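Local structure of mannitol dehydrogenase (Helicobacter pylori, 3TWO) at residues Y312-L317 with A335-V340; A39-S44 with G130-N135. The protein probably reduces cinnamaldehydes to cinnamyl alcohols, and the reverse, as a zinc-dependent alcohol dehydrogenase that uses NADP(H). All coordinates share one frame; numbering follows the deposited sequence.

Overall arrangement
Contact 1 lies in the mixed sheet of the catalytic, GroES-like half, and contact 2 packs a loop, 130-135, against segment 39-44; their centres are about 13 Å apart. In contact 1 the strands 315-318 and 338-342 run parallel; strand 338-342 then pairs antiparallel with strand 31-40, which leads into segment 39-44 of contact 2. The seam between them is marked by a probable hydrogen bond from Ile41 N to Tyr339 O, 3.0 Å. Both contacts reach the NADPH: O2N of its nicotinamide-side phosphate receives the guanidinium of Arg338 from contact 1 and the backbone N of His43 from contact 2, next to Cys42, a ligand of the zinc in the active site.

Contact 1. Residues Y312-L317 with A335-V340; sequences YPEIDL and AKFRYV. With NDP (NADPH dihydro-nicotinamide-adenine-dinucleotide phosphate), chain F.
Arg338 and Ile315 sit side by side as a bridge pair of parallel strands, their side chains on one face of the sheet, and the long side chain of Arg338 carries the contact from the sheet to the cofactor. Its CB lies 4.1 Å from Ile315 CG2, the two side chains crossing at about a right angle. From there the chain bends at chi2 (-81°) and leads away from 312-317, with CD packed against Ile41 O of segment 39-44. NE is held by a salt bridge to Glu65, which probably helps to hold the guanidinium in place. At the tip NH1 gives a hydrogen bond to O2N of NADPH, 2.8 Å at 154°, and NH2 adds a weak one to the same oxygen, so the phosphate is met at the guanidinium edge. Arginine suits this place because it spans the distance and offers several N-H groups to an anion.

The backbones are joined by three hydrogen bonds: Arg338 N to Glu314 O, Asp316 N to Arg338 O at 2.8 Å, and Val340 N to Asp316 O. On the face shared by Ile315, Arg338 and Val340, the branched side chains touch, Ile315 CG2 lying 3.8 Å from Val340 CG2, while Leu317 CD2 reaches back to Val340 CG1. Before the strands begin, Glu314 runs alongside Phe337, its CB 3.5 Å from Phe337 CD1 and its carboxylate nearly perpendicular to the ring. Phe337 in turn meets Phe185 edge-to-face, beside the glycine-rich turn of the nucleotide-binding domain. Lys336 sends its amine to Asp215, leaving its CB and CD near Asp316 OD1.

Strand 315-318, helix 323-331 and strand 338-342 form a beta-alpha-beta unit, here contributing an arginine to the pyrophosphate site of an NADPH-dependent alcohol dehydrogenase.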
ATOM      1  N   TYR B 312     -23.153 -18.015  -7.087  1.00 29.93           N
ATOM      2  CA  TYR B 312     -24.016 -16.892  -7.279  1.00 30.00           C
ATOM      3  C   TYR B 312     -24.220 -16.072  -6.008  1.00 29.86           C
ATOM      4  O   TYR B 312     -24.180 -16.616  -4.894  1.00 28.33           O
ATOM      5  CB  TYR B 312     -25.370 -17.380  -7.746  1.00 30.76           C
ATOM      6  CG  TYR B 312     -25.375 -17.974  -9.128  1.00 31.66           C
ATOM      7  CD1 TYR B 312     -25.556 -19.363  -9.328  1.00 30.22           C
ATOM      8  CD2 TYR B 312     -25.206 -17.156 -10.242  1.00 29.45           C
ATOM      9  CE1 TYR B 312     -25.601 -19.920 -10.652  1.00 31.58           C
ATOM     10  CE2 TYR B 312     -25.262 -17.687 -11.526  1.00 32.09           C
ATOM     11  CZ  TYR B 312     -25.462 -19.054 -11.719  1.00 32.60           C
ATOM     12  OH  TYR B 312     -25.491 -19.492 -13.011  1.00 37.05           O
ATOM     13  N   PRO B 313     -24.428 -14.738  -6.169  1.00 29.83           N
ATOM     14  CA  PRO B 313     -24.891 -13.915  -5.018  1.00 28.97           C
ATOM     15  C   PRO B 313     -26.186 -14.419  -4.402  1.00 29.71           C
ATOM     16  O   PRO B 313     -27.069 -15.040  -5.072  1.00 29.49           O
ATOM     17  CB  PRO B 313     -25.154 -12.532  -5.637  1.00 29.32           C
ATOM     18  CG  PRO B 313     -25.340 -12.825  -7.147  1.00 29.96           C
ATOM     19  CD  PRO B 313     -24.351 -13.956  -7.425  1.00 29.29           C
ATOM     20  N   GLU B 314     -26.284 -14.165  -3.120  1.00 30.58           N
ATOM     21  CA  GLU B 314     -27.496 -14.318  -2.325  1.00 32.78           C
ATOM     22  C   GLU B 314     -28.309 -13.047  -2.598  1.00 32.53           C
ATOM     23  O   GLU B 314     -27.855 -11.923  -2.316  1.00 32.33           O
ATOM     24  CB  GLU B 314     -27.094 -14.296  -0.853  1.00 33.21           C
ATOM     25  CG  GLU B 314     -26.161 -15.390  -0.447  1.00 37.82           C
ATOM     26  CD  GLU B 314     -26.875 -16.688  -0.542  1.00 44.64           C
ATOM     27  OE1 GLU B 314     -27.977 -16.753   0.066  1.00 48.88           O
ATOM     28  OE2 GLU B 314     -26.382 -17.608  -1.247  1.00 44.09           O
ATOM     29  N   ILE B 315     -29.495 -13.204  -3.145  1.00 32.09           N
ATOM     30  CA  ILE B 315     -30.248 -12.021  -3.563  1.00 32.19           C
ATOM     31  C   ILE B 315     -31.625 -12.054  -2.973  1.00 32.86           C
ATOM     32  O   ILE B 315     -32.142 -13.129  -2.627  1.00 32.08           O
ATOM     33  CB  ILE B 315     -30.365 -11.883  -5.103  1.00 31.64           C
ATOM     34  CG1 ILE B 315     -31.184 -13.058  -5.667  1.00 34.06           C
ATOM     35  CG2 ILE B 315     -28.981 -11.961  -5.738  1.00 29.58           C
ATOM     36  CD1 ILE B 315     -32.361 -12.619  -6.398  1.00 36.33           C
ATOM     37  N   ASP B 316     -32.192 -10.854  -2.856  1.00 32.72           N
ATOM     38  CA  ASP B 316     -33.576 -10.658  -2.516  1.00 34.20           C
ATOM     39  C   ASP B 316     -34.223  -9.804  -3.613  1.00 33.24           C
ATOM     40  O   ASP B 316     -33.818  -8.671  -3.808  1.00 32.11           O
ATOM     41  CB  ASP B 316     -33.664  -9.919  -1.167  1.00 34.20           C
ATOM     42  CG  ASP B 316     -33.284 -10.813   0.022  1.00 42.95           C
ATOM     43  OD1 ASP B 316     -32.290 -10.492   0.750  1.00 51.23           O
ATOM     44  OD2 ASP B 316     -33.954 -11.871   0.241  1.00 50.04           O
ATOM     45  N   LEU B 317     -35.242 -10.351  -4.259  1.00 31.80           N
ATOM     46  CA  LEU B 317     -35.959  -9.716  -5.354  1.00 32.81           C
ATOM     47  C   LEU B 317     -36.939  -8.672  -4.877  1.00 31.24           C
ATOM     48  O   LEU B 317     -37.807  -8.974  -4.104  1.00 31.17           O
ATOM     49  CB  LEU B 317     -36.848 -10.737  -6.089  1.00 32.76           C
ATOM     50  CG  LEU B 317     -36.208 -11.549  -7.189  1.00 38.12           C
ATOM     51  CD1 LEU B 317     -37.304 -12.474  -7.853  1.00 39.00           C
ATOM     52  CD2 LEU B 317     -35.562 -10.609  -8.203  1.00 35.69           C
ATOM     53  N   ALA B 335     -29.739  -4.757   5.979  1.00 28.98           N
ATOM     54  CA  ALA B 335     -29.808  -5.445   4.687  1.00 28.81           C
ATOM     55  C   ALA B 335     -29.295  -6.869   4.868  1.00 30.61           C
ATOM     56  O   ALA B 335     -28.758  -7.205   5.945  1.00 31.26           O
ATOM     57  CB  ALA B 335     -29.004  -4.675   3.583  1.00 27.30           C
ATOM     58  N   LYS B 336     -29.477  -7.734   3.868  1.00 30.32           N
ATOM     59  CA  LYS B 336     -28.965  -9.092   3.997  1.00 31.35           C
ATOM     60  C   LYS B 336     -27.719  -9.173   3.089  1.00 29.79           C
ATOM     61  O   LYS B 336     -26.558  -8.954   3.567  1.00 27.73           O
ATOM     62  CB  LYS B 336     -30.055 -10.128   3.651  1.00 33.08           C
ATOM     63  CG  LYS B 336     -29.741 -11.560   4.206  1.00 41.23           C
ATOM     64  CD  LYS B 336     -30.431 -12.680   3.362  1.00 46.60           C
ATOM     65  CE  LYS B 336     -29.919 -14.094   3.688  1.00 48.03           C
ATOM     66  NZ  LYS B 336     -30.101 -14.359   5.165  1.00 51.24           N
ATOM     67  N   PHE B 337     -27.933  -9.469   1.803  1.00 27.24           N
ATOM     68  CA  PHE B 337     -26.830  -9.454   0.861  1.00 27.24           C
ATOM     69  C   PHE B 337     -27.175  -8.514  -0.294  1.00 27.70           C
ATOM     70  O   PHE B 337     -27.184  -7.272  -0.072  1.00 27.22           O
ATOM     71  CB  PHE B 337     -26.350 -10.880   0.509  1.00 25.83           C
ATOM     72  CG  PHE B 337     -25.908 -11.685   1.754  1.00 26.82           C
ATOM     73  CD1 PHE B 337     -26.717 -12.721   2.289  1.00 29.94           C
ATOM     74  CD2 PHE B 337     -24.717 -11.389   2.418  1.00 25.20           C
ATOM     75  CE1 PHE B 337     -26.297 -13.455   3.411  1.00 24.51           C
ATOM     76  CE2 PHE B 337     -24.309 -12.117   3.549  1.00 27.98           C
ATOM     77  CZ  PHE B 337     -25.119 -13.164   4.037  1.00 24.04           C
ATOM     78  N   ARG B 338     -27.481  -9.041  -1.487  1.00 26.92           N
ATOM     79  CA  ARG B 338     -27.847  -8.166  -2.612  1.00 27.93           C
ATOM     80  C   ARG B 338     -29.350  -8.052  -2.726  1.00 28.52           C
ATOM     81  O   ARG B 338     -30.061  -9.079  -2.591  1.00 30.77           O
ATOM     82  CB  ARG B 338     -27.228  -8.658  -3.949  1.00 27.50           C
ATOM     83  CG  ARG B 338     -25.868  -7.999  -4.262  1.00 26.92           C
ATOM     84  CD  ARG B 338     -26.096  -6.611  -4.883  1.00 25.27           C
ATOM     85  NE  ARG B 338     -24.884  -5.974  -5.376  1.00 26.39           N
ATOM     86  CZ  ARG B 338     -24.033  -5.266  -4.632  1.00 26.70           C
ATOM     87  NH1 ARG B 338     -24.196  -5.190  -3.312  1.00 23.09           N
ATOM     88  NH2 ARG B 338     -22.976  -4.708  -5.210  1.00 23.62           N
ATOM     89  N   TYR B 339     -29.827  -6.829  -2.998  1.00 28.58           N
ATOM     90  CA  TYR B 339     -31.198  -6.600  -3.548  1.00 28.08           C
ATOM     91  C   TYR B 339     -31.137  -6.593  -5.072  1.00 28.70           C
ATOM     92  O   TYR B 339     -30.152  -6.070  -5.679  1.00 28.34           O
ATOM     93  CB  TYR B 339     -31.805  -5.264  -3.088  1.00 27.50           C
ATOM     94  CG  TYR B 339     -32.145  -5.220  -1.603  1.00 28.37           C
ATOM     95  CD1 TYR B 339     -31.302  -4.548  -0.690  1.00 28.15           C
ATOM     96  CD2 TYR B 339     -33.274  -5.875  -1.104  1.00 28.58           C
ATOM     97  CE1 TYR B 339     -31.619  -4.505   0.676  1.00 27.71           C
ATOM     98  CE2 TYR B 339     -33.594  -5.854   0.252  1.00 28.99           C
ATOM     99  CZ  TYR B 339     -32.777  -5.168   1.122  1.00 30.42           C
ATOM    100  OH  TYR B 339     -33.086  -5.164   2.447  1.00 32.48           O
ATOM    101  N   VAL B 340     -32.155  -7.199  -5.698  1.00 27.77           N
ATOM    102  CA  VAL B 340     -32.217  -7.180  -7.145  1.00 27.59           C
ATOM    103  C   VAL B 340     -33.617  -6.756  -7.603  1.00 29.02           C
ATOM    104  O   VAL B 340     -34.634  -7.296  -7.107  1.00 28.89           O
ATOM    105  CB  VAL B 340     -31.864  -8.511  -7.754  1.00 27.45           C
ATOM    106  CG1 VAL B 340     -32.177  -8.447  -9.240  1.00 26.21           C
ATOM    107  CG2 VAL B 340     -30.377  -8.867  -7.508  1.00 22.91           C
TER
HETATM  108  PA  NDP F 602     -23.352  -3.295   0.943  1.00 22.95           P
HETATM  109  O1A NDP F 602     -23.840  -2.448   2.044  1.00 23.98           O
HETATM  110  O2A NDP F 602     -23.883  -4.731   0.573  1.00 22.23           O
HETATM  111  O5B NDP F 602     -22.365  -4.083   1.974  1.00 18.73           O
HETATM  112  C5B NDP F 602     -21.482  -3.350   2.980  1.00 22.07           C
HETATM  113  C4B NDP F 602     -21.250  -4.285   4.161  1.00 24.96           C
HETATM  114  O4B NDP F 602     -20.206  -3.857   5.132  1.00 25.16           O
HETATM  115  C3B NDP F 602     -22.575  -4.439   4.941  1.00 23.70           C
HETATM  116  O3B NDP F 602     -22.776  -5.882   5.194  1.00 23.91           O
HETATM  117  C2B NDP F 602     -22.280  -3.674   6.260  1.00 22.89           C
HETATM  118  O2B NDP F 602     -23.051  -4.327   7.287  1.00 25.27           O
HETATM  119  C1B NDP F 602     -20.786  -3.999   6.496  1.00 23.88           C
HETATM  120  N9A NDP F 602     -20.056  -2.928   7.214  1.00 24.84           N
HETATM  121  C8A NDP F 602     -20.336  -1.607   7.142  1.00 22.01           C
HETATM  122  N7A NDP F 602     -19.427  -0.983   7.874  1.00 25.59           N
HETATM  123  C5A NDP F 602     -18.595  -1.880   8.395  1.00 21.63           C
HETATM  124  C6A NDP F 602     -17.487  -1.790   9.218  1.00 24.86           C
HETATM  125  N6A NDP F 602     -17.004  -0.598   9.711  1.00 25.24           N
HETATM  126  N1A NDP F 602     -16.901  -2.935   9.550  1.00 23.55           N
HETATM  127  C2A NDP F 602     -17.294  -4.111   9.110  1.00 24.21           C
HETATM  128  N3A NDP F 602     -18.332  -4.225   8.316  1.00 24.17           N
HETATM  129  C4A NDP F 602     -19.000  -3.113   7.965  1.00 22.90           C
HETATM  130  O3  NDP F 602     -22.103  -2.784   0.126  1.00 23.21           O
HETATM  131  PN  NDP F 602     -21.564  -3.373  -1.176  1.00 23.94           P
HETATM  132  O1N NDP F 602     -20.983  -4.720  -0.982  1.00 25.77           O
HETATM  133  O2N NDP F 602     -22.477  -3.201  -2.419  1.00 24.60           O
HETATM  134  O5D NDP F 602     -20.395  -2.359  -1.470  1.00 21.35           O
HETATM  135  C5D NDP F 602     -19.412  -2.088  -0.358  1.00 17.90           C
HETATM  136  C4D NDP F 602     -18.458  -0.881  -0.748  1.00 18.11           C
HETATM  137  O4D NDP F 602     -17.798  -1.374  -1.930  1.00 19.25           O
HETATM  138  C3D NDP F 602     -19.161   0.447  -1.139  1.00 19.29           C
HETATM  139  O3D NDP F 602     -18.376   1.552  -0.611  1.00 20.85           O
HETATM  140  C2D NDP F 602     -19.146   0.357  -2.683  1.00 20.46           C
HETATM  141  O2D NDP F 602     -19.130   1.625  -3.240  1.00 20.71           O
HETATM  142  C1D NDP F 602     -17.763  -0.299  -2.905  1.00 21.96           C
HETATM  143  N1N NDP F 602     -17.553  -0.854  -4.285  1.00 23.42           N
HETATM  144  C2N NDP F 602     -16.293  -0.658  -4.891  1.00 26.26           C
HETATM  145  C3N NDP F 602     -16.038  -1.149  -6.162  1.00 25.22           C
HETATM  146  C7N NDP F 602     -14.636  -0.994  -6.747  1.00 26.91           C
HETATM  147  O7N NDP F 602     -13.655  -0.814  -6.006  1.00 25.37           O
HETATM  148  N7N NDP F 602     -14.532  -1.326  -8.029  1.00 21.73           N
HETATM  149  C4N NDP F 602     -17.067  -1.815  -6.868  1.00 27.05           C
HETATM  150  C5N NDP F 602     -18.332  -2.056  -6.256  1.00 22.11           C
HETATM  151  C6N NDP F 602     -18.587  -1.575  -4.988  1.00 20.61           C
HETATM  152  P2B NDP F 602     -23.831  -3.552   8.399  1.00 24.32           P
HETATM  153  O1X NDP F 602     -25.326  -4.226   8.370  1.00 23.87           O
HETATM  154  O2X NDP F 602     -23.092  -3.611   9.664  1.00 23.96           O
HETATM  155  O3X NDP F 602     -24.025  -2.058   7.892  1.00 26.69           O

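Contact 2. Residues A39-S44 with G130-N135. With ZN (zinc ion), chain G; NDP (NADPH dihydro-nicotinamide-adenine-dinucleotide phosphate), chain F.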
ATOM      1  N   ALA B  39     -31.912  -5.821 -12.296  1.00 28.24           N
ATOM      2  CA  ALA B  39     -30.961  -4.773 -11.976  1.00 27.04           C
ATOM      3  C   ALA B  39     -30.579  -4.904 -10.510  1.00 26.72           C
ATOM      4  O   ALA B  39     -31.429  -4.713  -9.626  1.00 25.93           O
ATOM      5  CB  ALA B  39     -31.524  -3.407 -12.270  1.00 25.96           C
ATOM      6  N   GLY B  40     -29.323  -5.321 -10.275  1.00 25.74           N
ATOM      7  CA  GLY B  40     -28.711  -5.305  -8.927  1.00 24.59           C
ATOM      8  C   GLY B  40     -28.537  -3.901  -8.385  1.00 25.05           C
ATOM      9  O   GLY B  40     -28.276  -2.931  -9.148  1.00 24.28           O
ATOM     10  N   ILE B  41     -28.705  -3.774  -7.061  1.00 25.22           N
ATOM     11  CA  ILE B  41     -28.405  -2.525  -6.382  1.00 24.69           C
ATOM     12  C   ILE B  41     -27.059  -2.696  -5.693  1.00 25.24           C
ATOM     13  O   ILE B  41     -26.914  -3.573  -4.867  1.00 24.10           O
ATOM     14  CB  ILE B  41     -29.466  -2.225  -5.315  1.00 26.22           C
ATOM     15  CG1 ILE B  41     -30.836  -1.988  -5.969  1.00 24.58           C
ATOM     16  CG2 ILE B  41     -29.005  -1.076  -4.354  1.00 23.87           C
ATOM     17  CD1 ILE B  41     -31.901  -1.758  -4.941  1.00 24.07           C
ATOM     18  N   CYS B  42     -26.085  -1.855  -6.043  1.00 24.68           N
ATOM     19  CA  CYS B  42     -24.788  -1.906  -5.429  1.00 25.13           C
ATOM     20  C   CYS B  42     -24.732  -0.699  -4.437  1.00 25.03           C
ATOM     21  O   CYS B  42     -25.371   0.309  -4.682  1.00 24.08           O
ATOM     22  CB  CYS B  42     -23.770  -1.717  -6.563  1.00 24.87           C
ATOM     23  SG  CYS B  42     -22.068  -1.505  -5.972  1.00 29.24           S
ATOM     24  N   HIS B  43     -23.927  -0.778  -3.392  1.00 23.35           N
ATOM     25  CA  HIS B  43     -23.764   0.393  -2.478  1.00 24.09           C
ATOM     26  C   HIS B  43     -23.118   1.620  -3.177  1.00 23.26           C
ATOM     27  O   HIS B  43     -23.302   2.747  -2.735  1.00 22.95           O
ATOM     28  CB  HIS B  43     -22.972   0.011  -1.210  1.00 22.02           C
ATOM     29  CG  HIS B  43     -23.333   0.794   0.023  1.00 24.80           C
ATOM     30  ND1 HIS B  43     -23.199   2.171   0.117  1.00 28.77           N
ATOM     31  CD2 HIS B  43     -23.717   0.373   1.258  1.00 23.21           C
ATOM     32  CE1 HIS B  43     -23.558   2.571   1.331  1.00 25.18           C
ATOM     33  NE2 HIS B  43     -23.859   1.496   2.049  1.00 26.66           N
ATOM     34  N   SER B  44     -22.372   1.386  -4.252  1.00 23.31           N
ATOM     35  CA  SER B  44     -21.912   2.492  -5.128  1.00 23.31           C
ATOM     36  C   SER B  44     -23.079   3.301  -5.647  1.00 23.34           C
ATOM     37  O   SER B  44     -22.947   4.543  -5.869  1.00 24.23           O
ATOM     38  CB  SER B  44     -21.131   1.941  -6.354  1.00 22.23           C
ATOM     39  OG  SER B  44     -20.005   1.214  -5.892  1.00 25.18           O
ATOM     40  N   GLY B 130     -28.235   4.736 -15.897  1.00 27.48           N
ATOM     41  CA  GLY B 130     -27.903   3.374 -15.502  1.00 27.71           C
ATOM     42  C   GLY B 130     -28.973   2.316 -15.690  1.00 28.41           C
ATOM     43  O   GLY B 130     -29.900   2.445 -16.546  1.00 28.15           O
ATOM     44  N   GLY B 131     -28.867   1.297 -14.836  1.00 26.54           N
ATOM     45  CA  GLY B 131     -29.599   0.076 -14.984  1.00 26.88           C
ATOM     46  C   GLY B 131     -30.941   0.015 -14.296  1.00 28.29           C
ATOM     47  O   GLY B 131     -31.680  -0.950 -14.542  1.00 28.48           O
ATOM     48  N   TYR B 132     -31.312   1.027 -13.466  1.00 27.84           N
ATOM     49  CA  TYR B 132     -32.700   1.036 -12.897  1.00 27.68           C
ATOM     50  C   TYR B 132     -33.711   1.490 -13.953  1.00 27.69           C
ATOM     51  O   TYR B 132     -34.392   2.479 -13.769  1.00 28.19           O
ATOM     52  CB  TYR B 132     -32.886   1.961 -11.654  1.00 27.31           C
ATOM     53  CG  TYR B 132     -32.001   1.752 -10.453  1.00 25.49           C
ATOM     54  CD1 TYR B 132     -31.180   0.600 -10.307  1.00 24.55           C
ATOM     55  CD2 TYR B 132     -31.994   2.691  -9.443  1.00 22.87           C
ATOM     56  CE1 TYR B 132     -30.339   0.437  -9.159  1.00 26.12           C
ATOM     57  CE2 TYR B 132     -31.176   2.500  -8.244  1.00 21.63           C
ATOM     58  CZ  TYR B 132     -30.350   1.399  -8.137  1.00 24.66           C
ATOM     59  OH  TYR B 132     -29.513   1.280  -7.021  1.00 24.39           O
ATOM     60  N   SER B 133     -33.771   0.804 -15.083  1.00 28.46           N
ATOM     61  CA  SER B 133     -34.534   1.295 -16.233  1.00 28.64           C
ATOM     62  C   SER B 133     -34.886   0.093 -17.099  1.00 29.79           C
ATOM     63  O   SER B 133     -34.374  -1.019 -16.855  1.00 29.63           O
ATOM     64  CB  SER B 133     -33.685   2.294 -17.029  1.00 28.32           C
ATOM     65  OG  SER B 133     -32.555   1.679 -17.645  1.00 30.99           O
ATOM     66  N   ASN B 134     -35.695   0.308 -18.146  1.00 29.59           N
ATOM     67  CA  ASN B 134     -36.225  -0.818 -18.902  1.00 29.25           C
ATOM     68  C   ASN B 134     -35.324  -1.254 -20.045  1.00 29.19           C
ATOM     69  O   ASN B 134     -35.523  -2.325 -20.609  1.00 29.45           O
ATOM     70  CB  ASN B 134     -37.672  -0.550 -19.402  1.00 29.48           C
ATOM     71  CG  ASN B 134     -37.770   0.632 -20.383  1.00 32.47           C
ATOM     72  OD1 ASN B 134     -38.743   0.747 -21.159  1.00 36.19           O
ATOM     73  ND2 ASN B 134     -36.811   1.512 -20.345  1.00 25.40           N
ATOM     74  N   ASN B 135     -34.350  -0.415 -20.413  1.00 28.35           N
ATOM     75  CA  ASN B 135     -33.466  -0.787 -21.502  1.00 28.69           C
ATOM     76  C   ASN B 135     -32.180   0.007 -21.401  1.00 28.67           C
ATOM     77  O   ASN B 135     -32.105   0.943 -20.596  1.00 28.41           O
ATOM     78  CB  ASN B 135     -34.170  -0.575 -22.885  1.00 28.91           C
ATOM     79  CG  ASN B 135     -34.489   0.881 -23.172  1.00 28.54           C
ATOM     80  OD1 ASN B 135     -33.708   1.784 -22.852  1.00 32.17           O
ATOM     81  ND2 ASN B 135     -35.637   1.127 -23.832  1.00 27.84           N
TER
HETATM   82 ZN    ZN G 349     -20.764  -1.374  -8.101  1.00 67.89          ZN
HETATM   83  PA  NDP F 602     -23.352  -3.295   0.943  1.00 22.95           P
HETATM   84  O1A NDP F 602     -23.840  -2.448   2.044  1.00 23.98           O
HETATM   85  O2A NDP F 602     -23.883  -4.731   0.573  1.00 22.23           O
HETATM   86  O5B NDP F 602     -22.365  -4.083   1.974  1.00 18.73           O
HETATM   87  C5B NDP F 602     -21.482  -3.350   2.980  1.00 22.07           C
HETATM   88  C4B NDP F 602     -21.250  -4.285   4.161  1.00 24.96           C
HETATM   89  O4B NDP F 602     -20.206  -3.857   5.132  1.00 25.16           O
HETATM   90  C3B NDP F 602     -22.575  -4.439   4.941  1.00 23.70           C
HETATM   91  O3B NDP F 602     -22.776  -5.882   5.194  1.00 23.91           O
HETATM   92  C2B NDP F 602     -22.280  -3.674   6.260  1.00 22.89           C
HETATM   93  O2B NDP F 602     -23.051  -4.327   7.287  1.00 25.27           O
HETATM   94  C1B NDP F 602     -20.786  -3.999   6.496  1.00 23.88           C
HETATM   95  N9A NDP F 602     -20.056  -2.928   7.214  1.00 24.84           N
HETATM   96  C8A NDP F 602     -20.336  -1.607   7.142  1.00 22.01           C
HETATM   97  N7A NDP F 602     -19.427  -0.983   7.874  1.00 25.59           N
HETATM   98  C5A NDP F 602     -18.595  -1.880   8.395  1.00 21.63           C
HETATM   99  C6A NDP F 602     -17.487  -1.790   9.218  1.00 24.86           C
HETATM  100  N6A NDP F 602     -17.004  -0.598   9.711  1.00 25.24           N
HETATM  101  N1A NDP F 602     -16.901  -2.935   9.550  1.00 23.55           N
HETATM  102  C2A NDP F 602     -17.294  -4.111   9.110  1.00 24.21           C
HETATM  103  N3A NDP F 602     -18.332  -4.225   8.316  1.00 24.17           N
HETATM  104  C4A NDP F 602     -19.000  -3.113   7.965  1.00 22.90           C
HETATM  105  O3  NDP F 602     -22.103  -2.784   0.126  1.00 23.21           O
HETATM  106  PN  NDP F 602     -21.564  -3.373  -1.176  1.00 23.94           P
HETATM  107  O1N NDP F 602     -20.983  -4.720  -0.982  1.00 25.77           O
HETATM  108  O2N NDP F 602     -22.477  -3.201  -2.419  1.00 24.60           O
HETATM  109  O5D NDP F 602     -20.395  -2.359  -1.470  1.00 21.35           O
HETATM  110  C5D NDP F 602     -19.412  -2.088  -0.358  1.00 17.90           C
HETATM  111  C4D NDP F 602     -18.458  -0.881  -0.748  1.00 18.11           C
HETATM  112  O4D NDP F 602     -17.798  -1.374  -1.930  1.00 19.25           O
HETATM  113  C3D NDP F 602     -19.161   0.447  -1.139  1.00 19.29           C
HETATM  114  O3D NDP F 602     -18.376   1.552  -0.611  1.00 20.85           O
HETATM  115  C2D NDP F 602     -19.146   0.357  -2.683  1.00 20.46           C
HETATM  116  O2D NDP F 602     -19.130   1.625  -3.240  1.00 20.71           O
HETATM  117  C1D NDP F 602     -17.763  -0.299  -2.905  1.00 21.96           C
HETATM  118  N1N NDP F 602     -17.553  -0.854  -4.285  1.00 23.42           N
HETATM  119  C2N NDP F 602     -16.293  -0.658  -4.891  1.00 26.26           C
HETATM  120  C3N NDP F 602     -16.038  -1.149  -6.162  1.00 25.22           C
HETATM  121  C7N NDP F 602     -14.636  -0.994  -6.747  1.00 26.91           C
HETATM  122  O7N NDP F 602     -13.655  -0.814  -6.006  1.00 25.37           O
HETATM  123  N7N NDP F 602     -14.532  -1.326  -8.029  1.00 21.73           N
HETATM  124  C4N NDP F 602     -17.067  -1.815  -6.868  1.00 27.05           C
HETATM  125  C5N NDP F 602     -18.332  -2.056  -6.256  1.00 22.11           C
HETATM  126  C6N NDP F 602     -18.587  -1.575  -4.988  1.00 20.61           C
HETATM  127  P2B NDP F 602     -23.831  -3.552   8.399  1.00 24.32           P
HETATM  128  O1X NDP F 602     -25.326  -4.226   8.370  1.00 23.87           O
HETATM  129  O2X NDP F 602     -23.092  -3.611   9.664  1.00 23.96           O
HETATM  130  O3X NDP F 602     -24.025  -2.058   7.892  1.00 26.69           O
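Tyr132 lays its ring edge along residues 39-41, and the closest of its carbons to Gly40 O is CE1, at 3.9 Å, with the oxygen in the ring plane. Ile41 crosses the end of this ring at about a right angle: its CG1 is 4.0 Å from Tyr132 CE1, and CG2 lies 3.6 Å from Tyr132 OH. Further back along 39-41, Ala39 CB sits 3.4 Å from Gly131 O, where a methyl group is small enough to fit against the backbone.

In the next shell, Tyr132 is the centre of an inverse gamma turn, and its CG, anti to the carbonyl carbon (chi1 -56°), starts a ring whose far end comes nearer to 39-41. The hydroxyl is hydrogen-bonded to Tyr327 and weakly to Asp45, which also accepts from Cys42 N. Tyrosine suits this buried place, its ring packing along the backbone while its hydroxyl finds polar partners.

Beyond this lies the cofactor and metal site. Cys42 SG binds zinc at 2.5 Å and, as N-cap of helix 43-49, accepts from Ser44 N. His43 N donates to NADPH O2N, 3.0 Å at 167°, while Ser44 OG and ribose O2D share a 2.8 Å hydrogen bond. With His64 and Cys160 completing the protein ligands, this is the catalytic-type zinc site of medium-chain alcohol dehydrogenases, set in the GroES-like domain.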